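Local coordinates for protein glycosyl hydrolase family 10 (PDB 4QPW) that contributes a xylo-oligosaccharide-binding carbohydrate-binding module to a larger, probably xylan-hydrolysing enzyme, at residues D5-Y10 with T58-P63; Y10-Y15 with T30-N34; Y70-V76 with I134-T140. All blocks are in the same frame, centred on the assembly; numbering follows the deposited sequence.

Interaction 1 of 3, residues D5-Y10 with T58-P63; sequences DYEIDY and TADNLP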
loop_
_atom_site.group_PDB
_atom_site.type_symbol
_atom_site.label_atom_id
_atom_site.label_comp_id
_atom_site.label_asym_id
_atom_site.label_seq_id
_atom_site.Cartn_x
_atom_site.Cartn_y
_atom_site.Cartn_z
ATOM N N ASP A 5 10.105 -10.093 -8.583
ATOM C CA ASP A 5 9.833 -11.259 -7.724
ATOM C C ASP A 5 8.345 -11.487 -7.573
ATOM O O ASP A 5 7.891 -12.680 -7.511
ATOM C CB ASP A 5 10.452 -11.029 -6.327
ATOM C CG ASP A 5 11.891 -10.956 -6.350
ATOM O OD1 ASP A 5 12.487 -12.087 -6.444
ATOM O OD2 ASP A 5 12.497 -9.924 -6.307
ATOM N N TYR A 6 7.549 -10.436 -7.480
ATOM C CA TYR A 6 6.111 -10.483 -7.129
ATOM C C TYR A 6 5.427 -9.302 -7.731
ATOM O O TYR A 6 5.982 -8.145 -7.659
ATOM C CB TYR A 6 5.957 -10.461 -5.622
ATOM C CG TYR A 6 4.571 -10.347 -5.062
ATOM C CD1 TYR A 6 3.924 -9.163 -5.024
ATOM C CD2 TYR A 6 3.886 -11.457 -4.534
ATOM C CE1 TYR A 6 2.604 -9.049 -4.561
ATOM C CE2 TYR A 6 2.607 -11.337 -3.982
ATOM C CZ TYR A 6 1.975 -10.142 -4.017
ATOM O OH TYR A 6 0.708 -9.957 -3.498
ATOM N N GLU A 7 4.247 -9.460 -8.236
ATOM C CA GLU A 7 3.410 -8.314 -8.643
ATOM C C GLU A 7 1.970 -8.617 -8.305
ATOM O O GLU A 7 1.447 -9.745 -8.562
ATOM C CB GLU A 7 3.508 -8.077 -10.120
ATOM C CG GLU A 7 2.526 -7.159 -10.806
ATOM C CD GLU A 7 2.612 -7.416 -12.285
ATOM O OE1 GLU A 7 3.428 -6.756 -12.858
ATOM O OE2 GLU A 7 1.965 -8.299 -12.823
ATOM N N ILE A 8 1.236 -7.620 -7.912
ATOM C CA ILE A 8 -0.329 -7.620 -7.909
ATOM C C ILE A 8 -0.643 -6.374 -8.721
ATOM O O ILE A 8 -0.160 -5.227 -8.429
ATOM C CB ILE A 8 -0.883 -7.609 -6.516
ATOM C CG1 ILE A 8 -2.404 -7.791 -6.479
ATOM C CG2 ILE A 8 -0.456 -6.498 -5.578
ATOM C CD1 ILE A 8 -2.828 -9.212 -6.807
ATOM N N ASP A 9 -1.425 -6.510 -9.787
ATOM C CA ASP A 9 -1.756 -5.468 -10.700
ATOM C C ASP A 9 -3.266 -5.228 -10.658
ATOM O O ASP A 9 -4.078 -6.006 -11.221
ATOM C CB ASP A 9 -1.256 -5.793 -12.103
ATOM C CG ASP A 9 -1.635 -4.771 -13.101
ATOM O OD1 ASP A 9 -2.088 -3.658 -12.777
ATOM O OD2 ASP A 9 -1.450 -5.035 -14.352
ATOM N N TYR A 10 -3.725 -4.141 -10.051
ATOM C CA TYR A 10 -5.125 -3.833 -9.843
ATOM C C TYR A 10 -5.779 -3.314 -11.131
ATOM O O TYR A 10 -7.020 -3.183 -11.187
ATOM C CB TYR A 10 -5.354 -2.873 -8.716
ATOM C CG TYR A 10 -4.908 -3.458 -7.383
ATOM C CD1 TYR A 10 -5.584 -4.532 -6.804
ATOM C CD2 TYR A 10 -3.828 -2.948 -6.710
ATOM C CE1 TYR A 10 -5.176 -5.061 -5.632
ATOM C CE2 TYR A 10 -3.419 -3.506 -5.493
ATOM C CZ TYR A 10 -4.094 -4.575 -4.946
ATOM O OH TYR A 10 -3.739 -5.107 -3.735
ATOM N N THR A 58 -1.751 -4.103 0.837
ATOM C CA THR A 58 -1.810 -3.871 -0.621
ATOM C C THR A 58 -1.134 -4.952 -1.409
ATOM O O THR A 58 -1.259 -4.990 -2.673
ATOM C CB THR A 58 -1.239 -2.481 -0.949
ATOM O OG1 THR A 58 0.089 -2.381 -0.452
ATOM C CG2 THR A 58 -2.077 -1.376 -0.433
ATOM N N ALA A 59 -0.483 -5.890 -0.742
ATOM C CA ALA A 59 0.156 -7.088 -1.297
ATOM C C ALA A 59 0.367 -8.033 -0.102
ATOM O O ALA A 59 0.385 -7.589 1.054
ATOM C CB ALA A 59 1.499 -6.771 -1.958
ATOM N N ASP A 60 0.553 -9.313 -0.393
ATOM C CA ASP A 60 0.662 -10.334 0.676
ATOM C C ASP A 60 1.392 -11.516 0.113
ATOM O O ASP A 60 1.733 -11.569 -1.089
ATOM C CB ASP A 60 -0.811 -10.718 1.073
ATOM C CG ASP A 60 -0.955 -11.470 2.354
ATOM O OD1 ASP A 60 -0.007 -11.678 3.052
ATOM O OD2 ASP A 60 -2.159 -11.921 2.529
ATOM N N ASN A 61 1.714 -12.489 0.973
ATOM C CA ASN A 61 2.337 -13.731 0.506
ATOM C C ASN A 61 3.670 -13.430 -0.186
ATOM O O ASN A 61 4.011 -14.063 -1.205
ATOM C CB ASN A 61 1.396 -14.513 -0.465
ATOM C CG ASN A 61 -0.080 -14.493 -0.044
ATOM O OD1 ASN A 61 -0.830 -13.715 -0.491
ATOM N ND2 ASN A 61 -0.392 -15.360 0.944
ATOM N N LEU A 62 4.443 -12.511 0.349
ATOM C CA LEU A 62 5.624 -12.038 -0.377
ATOM C C LEU A 62 6.731 -13.047 -0.414
ATOM O O LEU A 62 7.012 -13.697 0.642
ATOM C CB LEU A 62 6.084 -10.720 0.204
ATOM C CG LEU A 62 5.113 -9.553 0.176
ATOM C CD1 LEU A 62 5.731 -8.352 0.879
ATOM C CD2 LEU A 62 4.653 -9.221 -1.234
ATOM N N PRO A 63 7.508 -13.107 -1.467
ATOM C CA PRO A 63 8.597 -14.128 -1.609
ATOM C C PRO A 63 9.889 -13.512 -1.156
ATOM O O PRO A 63 10.833 -13.288 -2.109
ATOM C CB PRO A 63 8.642 -14.367 -3.091
ATOM C CG PRO A 63 8.334 -12.968 -3.678
ATOM C CD PRO A 63 7.221 -12.471 -2.762
HETATM O O HOH W 1 11.901 -13.732 -4.308
HETATM O O HOH W 2 -0.706 -12.199 -2.929
#
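Tyr-6 lays its ring against the loop chain of Ala-59 to Pro-63, and Leu-62 covers one of its faces. The Leu-62 CD2 methyl stands 3.7 Å from the ring centroid and 4° off the normal, a CH-pi contact in which the two side chains cross at about a right angle. The tyrosine reaches this place because its CG lies opposite the backbone N (chi1 173°), carrying the ring off strand 3-9 and across to the loop. Pro-63 CD packs on Tyr-6 CB at 3.7 Å, and Ala-59 CB approaches Tyr-6 CE1 obliquely at 3.6 Å. The phenol oxygen is gripped as well: Asp-60 N donates to Tyr-6 OH over 3.2 Å in a nearly straight bond (173°), and water 2, in the ring plane, lies 2.7 Å from Tyr-6 OH and donates to Asn-61 OD1. A leucine here would probably leave the Asp-60 N-H without its acceptor and free water 2 to shift. Farther along the strand, Ile-8 CG2 meets Ala-59 CB at 4.1 Å, and Tyr-10 OH donates to Thr-58 O over 2.7 Å, arriving from above the carbonyl plane rather than on a lone pair. Asp-5 and Tyr-6 form a classic beta bulge facing Ile-139 of strand 130-141. The loop continues from strand 54-57, in the other sheet of this beta-sandwich, where Val-121 of strand 120-124 packs against Ala-59 and Leu-62. The contact thus joins strand 3-9 of one sheet to the loop leaving the other.

Interaction 2 of 3, residues Y10-Y15 with T30-N34; sequences YSTAGY and TIGKN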
loop_
_atom_site.group_PDB
_atom_site.type_symbol
_atom_site.label_atom_id
_atom_site.label_comp_id
_atom_site.label_asym_id
_atom_site.label_seq_id
_atom_site.Cartn_x
_atom_site.Cartn_y
_atom_site.Cartn_z
ATOM N N TYR A 10 -3.725 -4.141 -10.051
ATOM C CA TYR A 10 -5.125 -3.833 -9.843
ATOM C C TYR A 10 -5.779 -3.314 -11.131
ATOM O O TYR A 10 -7.020 -3.183 -11.187
ATOM C CB TYR A 10 -5.354 -2.873 -8.716
ATOM C CG TYR A 10 -4.908 -3.458 -7.383
ATOM C CD1 TYR A 10 -5.584 -4.532 -6.804
ATOM C CD2 TYR A 10 -3.828 -2.948 -6.710
ATOM C CE1 TYR A 10 -5.176 -5.061 -5.632
ATOM C CE2 TYR A 10 -3.419 -3.506 -5.493
ATOM C CZ TYR A 10 -4.094 -4.575 -4.946
ATOM O OH TYR A 10 -3.739 -5.107 -3.735
ATOM N N SER A 11 -4.986 -3.151 -12.192
ATOM C CA SER A 11 -5.498 -2.848 -13.534
ATOM C C SER A 11 -6.499 -3.866 -13.831
ATOM O O SER A 11 -7.515 -3.522 -14.538
ATOM C CB SER A 11 -4.372 -2.867 -14.644
ATOM O OG SER A 11 -3.198 -1.985 -14.333
ATOM N N THR A 12 -6.286 -5.139 -13.521
ATOM C CA THR A 12 -7.155 -6.222 -13.680
ATOM C C THR A 12 -7.553 -6.964 -12.389
ATOM O O THR A 12 -8.722 -7.393 -12.333
ATOM C CB THR A 12 -6.584 -7.251 -14.670
ATOM O OG1 THR A 12 -5.334 -7.774 -14.185
ATOM C CG2 THR A 12 -6.299 -6.577 -16.100
ATOM N N ALA A 13 -6.664 -7.212 -11.405
ATOM C CA ALA A 13 -6.982 -7.969 -10.185
ATOM C C ALA A 13 -8.030 -7.333 -9.335
ATOM O O ALA A 13 -8.037 -6.089 -9.208
ATOM C CB ALA A 13 -5.731 -8.101 -9.304
ATOM N N GLY A 14 -8.900 -8.108 -8.705
ATOM C CA GLY A 14 -9.748 -7.606 -7.637
ATOM C C GLY A 14 -9.010 -7.489 -6.325
ATOM O O GLY A 14 -7.759 -7.580 -6.317
ATOM N N TYR A 15 -9.728 -7.246 -5.275
ATOM C CA TYR A 15 -9.177 -7.043 -3.967
ATOM C C TYR A 15 -9.755 -7.958 -2.938
ATOM O O TYR A 15 -10.983 -7.914 -2.670
ATOM C CB TYR A 15 -9.322 -5.563 -3.489
ATOM C CG TYR A 15 -8.635 -5.256 -2.202
ATOM C CD1 TYR A 15 -7.247 -5.180 -2.147
ATOM C CD2 TYR A 15 -9.305 -5.087 -1.039
ATOM C CE1 TYR A 15 -6.553 -4.875 -0.980
ATOM C CE2 TYR A 15 -8.665 -4.810 0.130
ATOM C CZ TYR A 15 -7.283 -4.701 0.175
ATOM O OH TYR A 15 -6.693 -4.406 1.402
ATOM N N THR A 30 -14.151 3.950 2.684
ATOM C CA THR A 30 -14.332 2.770 1.874
ATOM C C THR A 30 -12.991 2.311 1.319
ATOM O O THR A 30 -12.136 3.123 0.964
ATOM C CB THR A 30 -15.303 2.939 0.727
ATOM O OG1 THR A 30 -14.954 3.900 -0.078
ATOM C CG2 THR A 30 -16.634 3.408 1.226
ATOM N N ILE A 31 -12.783 1.013 1.285
ATOM C CA ILE A 31 -11.604 0.345 0.662
ATOM C C ILE A 31 -12.069 -0.717 -0.311
ATOM O O ILE A 31 -12.842 -1.632 0.085
ATOM C CB ILE A 31 -10.706 -0.294 1.731
ATOM C CG1 ILE A 31 -10.208 0.701 2.744
ATOM C CG2 ILE A 31 -9.562 -1.056 1.083
ATOM C CD1 ILE A 31 -9.483 0.092 3.901
ATOM N N GLY A 32 -11.724 -0.610 -1.591
ATOM C CA GLY A 32 -12.072 -1.642 -2.559
ATOM C C GLY A 32 -11.674 -1.238 -3.958
ATOM O O GLY A 32 -10.996 -0.214 -4.144
ATOM N N LYS A 33 -12.096 -2.007 -4.916
ATOM C CA LYS A 33 -11.709 -1.738 -6.286
ATOM C C LYS A 33 -12.499 -0.719 -6.959
ATOM O O LYS A 33 -13.791 -0.708 -6.807
ATOM C CB LYS A 33 -11.873 -3.003 -7.107
ATOM C CG LYS A 33 -10.732 -3.856 -7.050
ATOM C CD LYS A 33 -9.453 -3.345 -7.751
ATOM C CE LYS A 33 -9.565 -2.906 -9.164
ATOM N NZ LYS A 33 -9.761 -4.022 -10.163
ATOM N N ASN A 34 -11.897 0.158 -7.720
ATOM C CA ASN A 34 -12.556 1.068 -8.676
ATOM C C ASN A 34 -12.321 0.420 -10.023
ATOM O O ASN A 34 -11.218 0.396 -10.603
ATOM C CB ASN A 34 -11.968 2.450 -8.609
ATOM C CG ASN A 34 -12.498 3.434 -9.668
ATOM O OD1 ASN A 34 -12.945 3.026 -10.707
ATOM N ND2 ASN A 34 -12.464 4.678 -9.330
HETATM O O HOH W 3 -10.046 -3.259 -12.801
#
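A lysine side chain fastened into a loop of backbone carbonyls makes this surface contact, in which Lys-33 of strand 33-34 reaches the turn that follows strand 3-9. Its ammonium donates to two carbonyls of that turn: Lys-33 NZ lies 3.0 Å from Tyr-10 O, in the carbonyl plane, and 2.9 Å from Ala-13 O, where it sits 43° above the plane. Water 3 accepts a further bond from Lys-33 NZ at 2.8 Å and passes one on to Ser-11 O, while Asp-35 supplies a salt bridge that probably balances the charge. The lysine chain is not extended but folded at chi2, chi3 and chi4, and this curl brings the nitrogen back over the loop while the methylenes stay against it. Lys-33 CG rests 3.9 Å from Gly-14 CA, and Lys-33 CD comes to 4.2 Å from Tyr-10 CD1, the two side chains crossing obliquely. In the fold, this is the edge of the larger sheet of the beta-sandwich: the chain turns a corner at Gly-32 between strands 29-31 and 33-34, both of which pair with strand 39-44. On the Ile-31 side of that corner the contact is apolar. Tyr-15 has CG trans to its own N (chi1 -174°), which places Tyr-15 CE2 4.0 Å from Ile-31 CG2. The hydroxyl of Tyr-15 bonds to His-57 O, and Tyr-10 OH, committed to Thr-58 O, lies in the plane of the Tyr-15 ring, at its edge.

Interaction 3 of 3, residues Y70-V76 with I134-T140; sequences YKLKMMV and IKYVKIT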
loop_
_atom_site.group_PDB
_atom_site.type_symbol
_atom_site.label_atom_id
_atom_site.label_comp_id
_atom_site.label_asym_id
_atom_site.label_seq_id
_atom_site.Cartn_x
_atom_site.Cartn_y
_atom_site.Cartn_z
ATOM N N TYR A 70 15.857 -5.716 -1.783
ATOM C CA TYR A 70 14.735 -5.615 -2.747
ATOM C C TYR A 70 14.355 -4.218 -2.906
ATOM O O TYR A 70 14.776 -3.311 -2.179
ATOM C CB TYR A 70 13.487 -6.409 -2.194
ATOM C CG TYR A 70 13.747 -7.850 -1.882
ATOM C CD1 TYR A 70 13.631 -8.834 -2.817
ATOM C CD2 TYR A 70 14.115 -8.260 -0.556
ATOM C CE1 TYR A 70 13.827 -10.160 -2.539
ATOM C CE2 TYR A 70 14.343 -9.548 -0.285
ATOM C CZ TYR A 70 14.201 -10.515 -1.254
ATOM O OH TYR A 70 14.409 -11.839 -0.907
ATOM N N LYS A 71 13.453 -3.955 -3.894
ATOM C CA LYS A 71 12.672 -2.736 -3.935
ATOM C C LYS A 71 11.196 -3.037 -3.814
ATOM O O LYS A 71 10.717 -4.061 -4.369
ATOM C CB LYS A 71 12.813 -1.989 -5.284
ATOM C CG LYS A 71 14.203 -1.468 -5.542
ATOM C CD LYS A 71 14.282 -0.811 -6.919
ATOM C CE LYS A 71 15.705 -0.353 -7.254
ATOM N NZ LYS A 71 15.751 0.339 -8.604
ATOM N N LEU A 72 10.478 -2.214 -3.109
ATOM C CA LEU A 72 9.035 -2.116 -3.222
ATOM C C LEU A 72 8.719 -1.046 -4.291
ATOM O O LEU A 72 9.286 0.087 -4.196
ATOM C CB LEU A 72 8.440 -1.664 -1.889
ATOM C CG LEU A 72 7.004 -1.241 -1.861
ATOM C CD1 LEU A 72 6.045 -2.388 -2.137
ATOM C CD2 LEU A 72 6.656 -0.547 -0.520
ATOM N N LYS A 73 7.898 -1.349 -5.247
ATOM C CA LYS A 73 7.408 -0.384 -6.246
ATOM C C LYS A 73 5.943 -0.271 -6.117
ATOM O O LYS A 73 5.219 -1.313 -6.072
ATOM C CB LYS A 73 7.790 -0.739 -7.657
ATOM C CG LYS A 73 9.273 -0.857 -7.883
ATOM C CD LYS A 73 9.676 -1.035 -9.344
ATOM C CE LYS A 73 11.203 -1.047 -9.506
ATOM N NZ LYS A 73 11.614 -1.119 -10.911
ATOM N N MET A 74 5.383 0.939 -6.047
ATOM C CA MET A 74 3.943 1.148 -6.012
ATOM C C MET A 74 3.562 2.298 -6.870
ATOM O O MET A 74 4.233 3.369 -6.744
ATOM C CB MET A 74 3.553 1.412 -4.586
ATOM C CG MET A 74 2.082 1.403 -4.282
ATOM S SD MET A 74 1.615 1.915 -2.609
ATOM C CE MET A 74 3.145 0.821 -1.834
ATOM N N MET A 75 2.569 2.163 -7.685
ATOM C CA MET A 75 2.035 3.308 -8.455
ATOM C C MET A 75 0.816 3.846 -7.727
ATOM O O MET A 75 -0.153 3.094 -7.470
ATOM C CB MET A 75 1.763 2.928 -9.874
ATOM C CG MET A 75 1.036 4.043 -10.622
ATOM S SD MET A 75 1.159 4.052 -12.425
ATOM C CE MET A 75 -0.513 3.891 -12.927
ATOM N N VAL A 76 0.878 5.122 -7.367
ATOM C CA VAL A 76 -0.079 5.771 -6.434
ATOM C C VAL A 76 -0.404 7.152 -6.936
ATOM O O VAL A 76 0.486 7.869 -7.468
ATOM C CB VAL A 76 0.505 5.891 -5.041
ATOM C CG1 VAL A 76 -0.471 6.487 -4.026
ATOM C CG2 VAL A 76 1.101 4.614 -4.577
ATOM N N ILE A 134 -4.318 3.161 -5.973
ATOM C CA ILE A 134 -3.099 2.342 -6.083
ATOM C C ILE A 134 -3.284 1.422 -7.250
ATOM O O ILE A 134 -4.193 0.610 -7.315
ATOM C CB ILE A 134 -2.847 1.592 -4.765
ATOM C CG1 ILE A 134 -2.604 2.584 -3.643
ATOM C CG2 ILE A 134 -1.656 0.628 -4.970
ATOM C CD1 ILE A 134 -2.539 1.956 -2.255
ATOM N N LYS A 135 -2.400 1.553 -8.269
ATOM C CA LYS A 135 -2.547 0.781 -9.484
ATOM C C LYS A 135 -1.909 -0.644 -9.409
ATOM O O LYS A 135 -2.478 -1.557 -9.997
ATOM C CB LYS A 135 -1.881 1.584 -10.623
ATOM C CG LYS A 135 -2.168 1.199 -12.006
ATOM C CD LYS A 135 -3.596 1.566 -12.393
ATOM C CE LYS A 135 -3.913 1.230 -13.865
ATOM N NZ LYS A 135 -5.335 1.478 -14.193
ATOM N N TYR A 136 -0.784 -0.737 -8.755
ATOM C CA TYR A 136 -0.051 -2.022 -8.650
ATOM C C TYR A 136 0.943 -1.902 -7.560
ATOM O O TYR A 136 1.333 -0.797 -7.140
ATOM C CB TYR A 136 0.643 -2.434 -9.993
ATOM C CG TYR A 136 1.637 -1.420 -10.530
ATOM C CD1 TYR A 136 2.919 -1.309 -10.003
ATOM C CD2 TYR A 136 1.300 -0.539 -11.555
ATOM C CE1 TYR A 136 3.845 -0.427 -10.537
ATOM C CE2 TYR A 136 2.179 0.353 -12.069
ATOM C CZ TYR A 136 3.405 0.425 -11.523
ATOM O OH TYR A 136 4.394 1.370 -12.020
ATOM N N VAL A 137 1.418 -3.092 -7.135
ATOM C CA VAL A 137 2.516 -3.247 -6.207
ATOM C C VAL A 137 3.450 -4.319 -6.713
ATOM O O VAL A 137 2.964 -5.399 -7.135
ATOM C CB VAL A 137 1.979 -3.649 -4.784
ATOM C CG1 VAL A 137 3.095 -3.753 -3.818
ATOM C CG2 VAL A 137 0.963 -2.634 -4.292
ATOM N N LYS A 138 4.747 -4.045 -6.722
ATOM C CA LYS A 138 5.750 -5.021 -7.118
ATOM C C LYS A 138 6.821 -5.114 -6.064
ATOM O O LYS A 138 7.147 -4.119 -5.421
ATOM C CB LYS A 138 6.413 -4.641 -8.481
ATOM C CG LYS A 138 5.471 -4.472 -9.648
ATOM C CD LYS A 138 6.098 -4.019 -10.927
ATOM C CE LYS A 138 5.104 -3.761 -12.025
ATOM N NZ LYS A 138 5.732 -3.302 -13.298
ATOM N N ILE A 139 7.424 -6.303 -5.993
ATOM C CA ILE A 139 8.709 -6.474 -5.290
ATOM C C ILE A 139 9.704 -6.880 -6.336
ATOM O O ILE A 139 9.443 -7.799 -7.134
ATOM C CB ILE A 139 8.652 -7.576 -4.205
ATOM C CG1 ILE A 139 7.611 -7.294 -3.114
ATOM C CG2 ILE A 139 10.019 -7.813 -3.617
ATOM C CD1 ILE A 139 7.785 -6.086 -2.321
ATOM N N THR A 140 10.859 -6.199 -6.362
ATOM C CA THR A 140 11.913 -6.456 -7.356
ATOM C C THR A 140 13.246 -6.636 -6.647
ATOM O O THR A 140 13.439 -6.304 -5.492
ATOM C CB THR A 140 11.998 -5.337 -8.415
ATOM O OG1 THR A 140 12.527 -4.150 -7.862
ATOM C CG2 THR A 140 10.652 -5.039 -9.025
#
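Leu-72 and Val-137 meet at the apolar centre of this antiparallel strand pair, Leu-72 CD1 packing on Val-137 CG1 at 3.7 Å. Strands 69-78 and 130-141 are neighbours in the larger sheet of the beta-sandwich; over residues 70-76 and 134-140 their axes run 165° apart. Leu-72, Met-74, Val-76, Ile-134, Val-137 and Ile-139 share one face, which turns inward onto Leu-84, Phe-86 and Val-88 of the other sheet. At one end, Ile-139 CG2 touches Tyr-70 CD1 at 3.8 Å. Between the two faces runs the backbone bonding: Lys-71 with Thr-140 and Lys-73 with Lys-138 are hydrogen-bonded pairs, each closed in both directions, and Lys-73 N reaches Lys-138 O over 2.9 Å at 175°. Beyond, Met-75 O takes the N-H of Lys-135 instead.

The other face is more polar. Lys-71 and Lys-73 run out extended to Asp-2, which forms salt bridges with both, and Lys-71 has a second in Glu-109. The Tyr-136 ring, whose hydroxyl bonds to Glu-107, is turned over Met-75 by a CG set between the backbone N and carbonyl carbon (chi1 58°). There Met-75 CB lies 3.7 Å from the Tyr-136 ring centroid, over the face but offset toward the rim.

How the interactions relate
From the N terminus, strand 3-9 enters interaction 1, whose partner loop 58-63 closes a span of 47 residues. Nested inside that span, interaction 2 closes a shorter loop of 14 residues and shares Tyr-10 with interaction 1; the two also touch where Ile-8 CD1 meets Ala-13 CB. Interaction 3 follows in series, joining strands 69-78 and 130-141 across 57 residues, so it crosses neither of the others. Strand 130-141 nevertheless touches both: strand 3-9 pairs beside it, and Tyr-10 forms a backbone hydrogen bond with Lys-135. Interaction 3 pairs two strands within the larger sheet, interaction 2 ties its edge to a loop, and interaction 1 links it to the loop leaving the smaller sheet.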